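Local coordinates for transcription termination factor NusA (Planctomyces limnophilus, PDB 4MTN), which probably takes part in both transcription termination and antitermination, binding the RNA polymerase core enzyme and nascent RNA, at residues R154-E159 and P176-R181. Sequence-based numbering, arbitrary orientation.
Sequences RAVVLE and PDFVRR
Val-156 of the strand and Phe-178 of the helix meet at an oblique angle and account for most of the 219 Å² buried here. Val-156 sets off from the strand toward the helix, and CG1, lying anti to its own carbonyl carbon (chi1 -66°), does most of the touching. At the root of the phenylalanine, Val-156 CG1 sits 3.6 Å from Phe-178 CA and 3.8 Å from Phe-178 CD1 of the ring. CG2 lies farther off, near Phe-178 N and CB. From the next turn of the helix, Arg-181 adds the aliphatic start of its side chain, Arg-181 CG being 4.0 Å from Val-156 CG1.

Phe-178 holds its ring anti to the backbone N (chi1 -168°), which carries it back along the strand past Val-156. One ring face lies over the backbone at Ala-155, where Phe-178 CE1 is 4.0 Å from Ala-155 CA. The far end of the ring reaches Arg-154, with Phe-178 CZ 3.5 Å from Arg-154 O, an oblique approach; that oxygen accepts a hydrogen bond from Arg-173. Arg-181 bends at chi2 and chi3; its NH1 hydrogen-bonds Gly-110 O and its NE forms a salt bridge with Glu-184 OE1, while CG stays on the valine.

The contact packs helix 176-186 against strand 152-162 of the S1 domain, an OB-type fold, their local axes 7.8 Å apart at closest. Ile-112 of strand 112-120 touches Val-156, Phe-178 and Arg-181, extending the apolar surface. Val-179, pointing away from strand 152-162, touches Leu-200 and Arg-202, and Pro-176 also meets Leu-200; the helix thus lies between the S1 strands and strand 195-203.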
ATOM      1  N   ARG A 154      16.697  -2.785  -6.909  1.00 41.45           N
ATOM      2  CA  ARG A 154      15.387  -3.224  -7.373  1.00 43.48           C
ATOM      3  C   ARG A 154      14.311  -3.010  -6.314  1.00 45.29           C
ATOM      4  O   ARG A 154      14.584  -3.029  -5.112  1.00 46.00           O
ATOM      5  CB  ARG A 154      15.429  -4.693  -7.799  1.00 47.43           C
ATOM      6  CG  ARG A 154      15.857  -5.668  -6.719  1.00 45.55           C
ATOM      7  CD  ARG A 154      15.848  -7.088  -7.259  1.00 45.59           C
ATOM      8  NE  ARG A 154      16.251  -8.069  -6.257  1.00 53.95           N
ATOM      9  CZ  ARG A 154      16.156  -9.384  -6.422  1.00 56.71           C
ATOM     10  NH1 ARG A 154      15.667  -9.878  -7.551  1.00 57.69           N
ATOM     11  NH2 ARG A 154      16.546 -10.206  -5.458  1.00 59.28           N
ATOM     12  N   ALA A 155      13.083  -2.795  -6.779  1.00 46.75           N
ATOM     13  CA  ALA A 155      11.945  -2.556  -5.904  1.00 43.11           C
ATOM     14  C   ALA A 155      10.647  -2.820  -6.658  1.00 42.59           C
ATOM     15  O   ALA A 155      10.668  -3.176  -7.836  1.00 43.01           O
ATOM     16  CB  ALA A 155      11.971  -1.133  -5.368  1.00 44.59           C
ATOM     17  N   VAL A 156       9.518  -2.641  -5.980  1.00 38.91           N
ATOM     18  CA  VAL A 156       8.219  -2.839  -6.611  1.00 41.12           C
ATOM     19  C   VAL A 156       7.599  -1.498  -6.975  1.00 46.06           C
ATOM     20  O   VAL A 156       7.818  -0.497  -6.292  1.00 48.99           O
ATOM     21  CB  VAL A 156       7.248  -3.628  -5.707  1.00 40.59           C
ATOM     22  CG1 VAL A 156       7.752  -5.046  -5.499  1.00 44.78           C
ATOM     23  CG2 VAL A 156       7.048  -2.920  -4.376  1.00 30.42           C
ATOM     24  N   VAL A 157       6.837  -1.475  -8.062  1.00 41.50           N
ATOM     25  CA  VAL A 157       6.192  -0.244  -8.488  1.00 38.96           C
ATOM     26  C   VAL A 157       4.977   0.008  -7.613  1.00 39.00           C
ATOM     27  O   VAL A 157       4.042  -0.792  -7.592  1.00 39.59           O
ATOM     28  CB  VAL A 157       5.763  -0.303  -9.964  1.00 41.59           C
ATOM     29  CG1 VAL A 157       4.997   0.954 -10.344  1.00 43.78           C
ATOM     30  CG2 VAL A 157       6.975  -0.490 -10.863  1.00 31.91           C
ATOM     31  N   LEU A 158       4.998   1.121  -6.885  1.00 42.63           N
ATOM     32  CA  LEU A 158       3.917   1.445  -5.963  1.00 42.75           C
ATOM     33  C   LEU A 158       2.711   2.028  -6.685  1.00 47.39           C
ATOM     34  O   LEU A 158       1.580   1.594  -6.472  1.00 53.01           O
ATOM     35  CB  LEU A 158       4.405   2.422  -4.893  1.00 40.83           C
ATOM     36  CG  LEU A 158       3.391   2.714  -3.790  1.00 40.56           C
ATOM     37  CD1 LEU A 158       2.983   1.426  -3.098  1.00 39.94           C
ATOM     38  CD2 LEU A 158       3.951   3.708  -2.790  1.00 43.73           C
ATOM     39  N   GLU A 159       2.958   3.011  -7.543  1.00 52.05           N
ATOM     40  CA  GLU A 159       1.893   3.629  -8.320  1.00 57.70           C
ATOM     41  C   GLU A 159       2.448   4.299  -9.569  1.00 51.73           C
ATOM     42  O   GLU A 159       3.632   4.631  -9.635  1.00 45.72           O
ATOM     43  CB  GLU A 159       1.128   4.650  -7.475  1.00 67.00           C
ATOM     44  CG  GLU A 159       1.927   5.885  -7.107  1.00 77.71           C
ATOM     45  CD  GLU A 159       1.068   6.960  -6.475  1.00 90.12           C
ATOM     46  OE1 GLU A 159      -0.138   6.709  -6.266  1.00 93.94           O
ATOM     47  OE2 GLU A 159       1.596   8.056  -6.189  1.00 95.13           O
ATOM     48  N   PRO A 176       4.784  -4.338   1.469  1.00 37.19           N
ATOM     49  CA  PRO A 176       4.635  -5.782   1.674  1.00 33.79           C
ATOM     50  C   PRO A 176       4.815  -6.580   0.385  1.00 35.89           C
ATOM     51  O   PRO A 176       5.384  -7.668   0.418  1.00 44.25           O
ATOM     52  CB  PRO A 176       3.205  -5.913   2.199  1.00 36.59           C
ATOM     53  CG  PRO A 176       2.959  -4.628   2.900  1.00 37.76           C
ATOM     54  CD  PRO A 176       3.698  -3.578   2.116  1.00 35.46           C
ATOM     55  N   ASP A 177       4.349  -6.035  -0.735  1.00 33.51           N
ATOM     56  CA  ASP A 177       4.452  -6.717  -2.020  1.00 29.80           C
ATOM     57  C   ASP A 177       5.897  -7.024  -2.403  1.00 30.82           C
ATOM     58  O   ASP A 177       6.151  -7.971  -3.143  1.00 31.23           O
ATOM     59  CB  ASP A 177       3.795  -5.887  -3.126  1.00 35.83           C
ATOM     60  CG  ASP A 177       2.282  -5.913  -3.053  1.00 43.22           C
ATOM     61  OD1 ASP A 177       1.734  -6.771  -2.331  1.00 47.24           O
ATOM     62  OD2 ASP A 177       1.641  -5.078  -3.725  1.00 50.04           O
ATOM     63  N   PHE A 178       6.838  -6.229  -1.902  1.00 36.19           N
ATOM     64  CA  PHE A 178       8.251  -6.462  -2.191  1.00 38.12           C
ATOM     65  C   PHE A 178       8.706  -7.799  -1.613  1.00 39.41           C
ATOM     66  O   PHE A 178       9.419  -8.559  -2.268  1.00 39.17           O
ATOM     67  CB  PHE A 178       9.118  -5.331  -1.634  1.00 34.43           C
ATOM     68  CG  PHE A 178      10.540  -5.359  -2.128  1.00 31.65           C
ATOM     69  CD1 PHE A 178      10.843  -5.883  -3.375  1.00 32.21           C
ATOM     70  CD2 PHE A 178      11.571  -4.877  -1.342  1.00 34.74           C
ATOM     71  CE1 PHE A 178      12.148  -5.914  -3.831  1.00 34.38           C
ATOM     72  CE2 PHE A 178      12.880  -4.906  -1.793  1.00 34.50           C
ATOM     73  CZ  PHE A 178      13.168  -5.426  -3.039  1.00 33.44           C
ATOM     74  N   VAL A 179       8.288  -8.079  -0.383  1.00 38.97           N
ATOM     75  CA  VAL A 179       8.607  -9.343   0.269  1.00 41.83           C
ATOM     76  C   VAL A 179       7.940 -10.504  -0.458  1.00 45.36           C
ATOM     77  O   VAL A 179       8.554 -11.551  -0.678  1.00 45.78           O
ATOM     78  CB  VAL A 179       8.165  -9.342   1.745  1.00 40.52           C
ATOM     79  CG1 VAL A 179       8.402 -10.705   2.375  1.00 37.34           C
ATOM     80  CG2 VAL A 179       8.898  -8.260   2.513  1.00 45.14           C
ATOM     81  N   ARG A 180       6.680 -10.302  -0.833  1.00 42.94           N
ATOM     82  CA  ARG A 180       5.900 -11.321  -1.526  1.00 41.97           C
ATOM     83  C   ARG A 180       6.564 -11.735  -2.835  1.00 42.01           C
ATOM     84  O   ARG A 180       6.627 -12.919  -3.159  1.00 46.37           O
ATOM     85  CB  ARG A 180       4.480 -10.811  -1.790  1.00 41.02           C
ATOM     86  CG  ARG A 180       3.566 -11.823  -2.453  1.00 44.99           C
ATOM     87  CD  ARG A 180       2.198 -11.225  -2.745  1.00 46.65           C
ATOM     88  NE  ARG A 180       1.404 -11.023  -1.536  1.00 50.16           N
ATOM     89  CZ  ARG A 180       0.506 -11.891  -1.080  1.00 51.38           C
ATOM     90  NH1 ARG A 180       0.287 -13.024  -1.734  1.00 47.56           N
ATOM     91  NH2 ARG A 180      -0.174 -11.628   0.027  1.00 53.04           N
ATOM     92  N   ARG A 181       7.070 -10.755  -3.577  1.00 42.11           N
ATOM     93  CA  ARG A 181       7.750 -11.025  -4.839  1.00 41.50           C
ATOM     94  C   ARG A 181       9.055 -11.781  -4.617  1.00 41.99           C
ATOM     95  O   ARG A 181       9.333 -12.768  -5.297  1.00 44.32           O
ATOM     96  CB  ARG A 181       8.034  -9.722  -5.590  1.00 39.07           C
ATOM     97  CG  ARG A 181       6.805  -8.937  -6.025  1.00 41.10           C
ATOM     98  CD  ARG A 181       6.056  -9.618  -7.157  1.00 29.55           C
ATOM     99  NE  ARG A 181       5.028 -10.532  -6.671  1.00 41.21           N
ATOM    100  CZ  ARG A 181       3.796 -10.160  -6.335  1.00 42.54           C
ATOM    101  NH1 ARG A 181       3.436  -8.888  -6.429  1.00 30.02           N
ATOM    102  NH2 ARG A 181       2.924 -11.063  -5.906  1.00 38.73           N
TER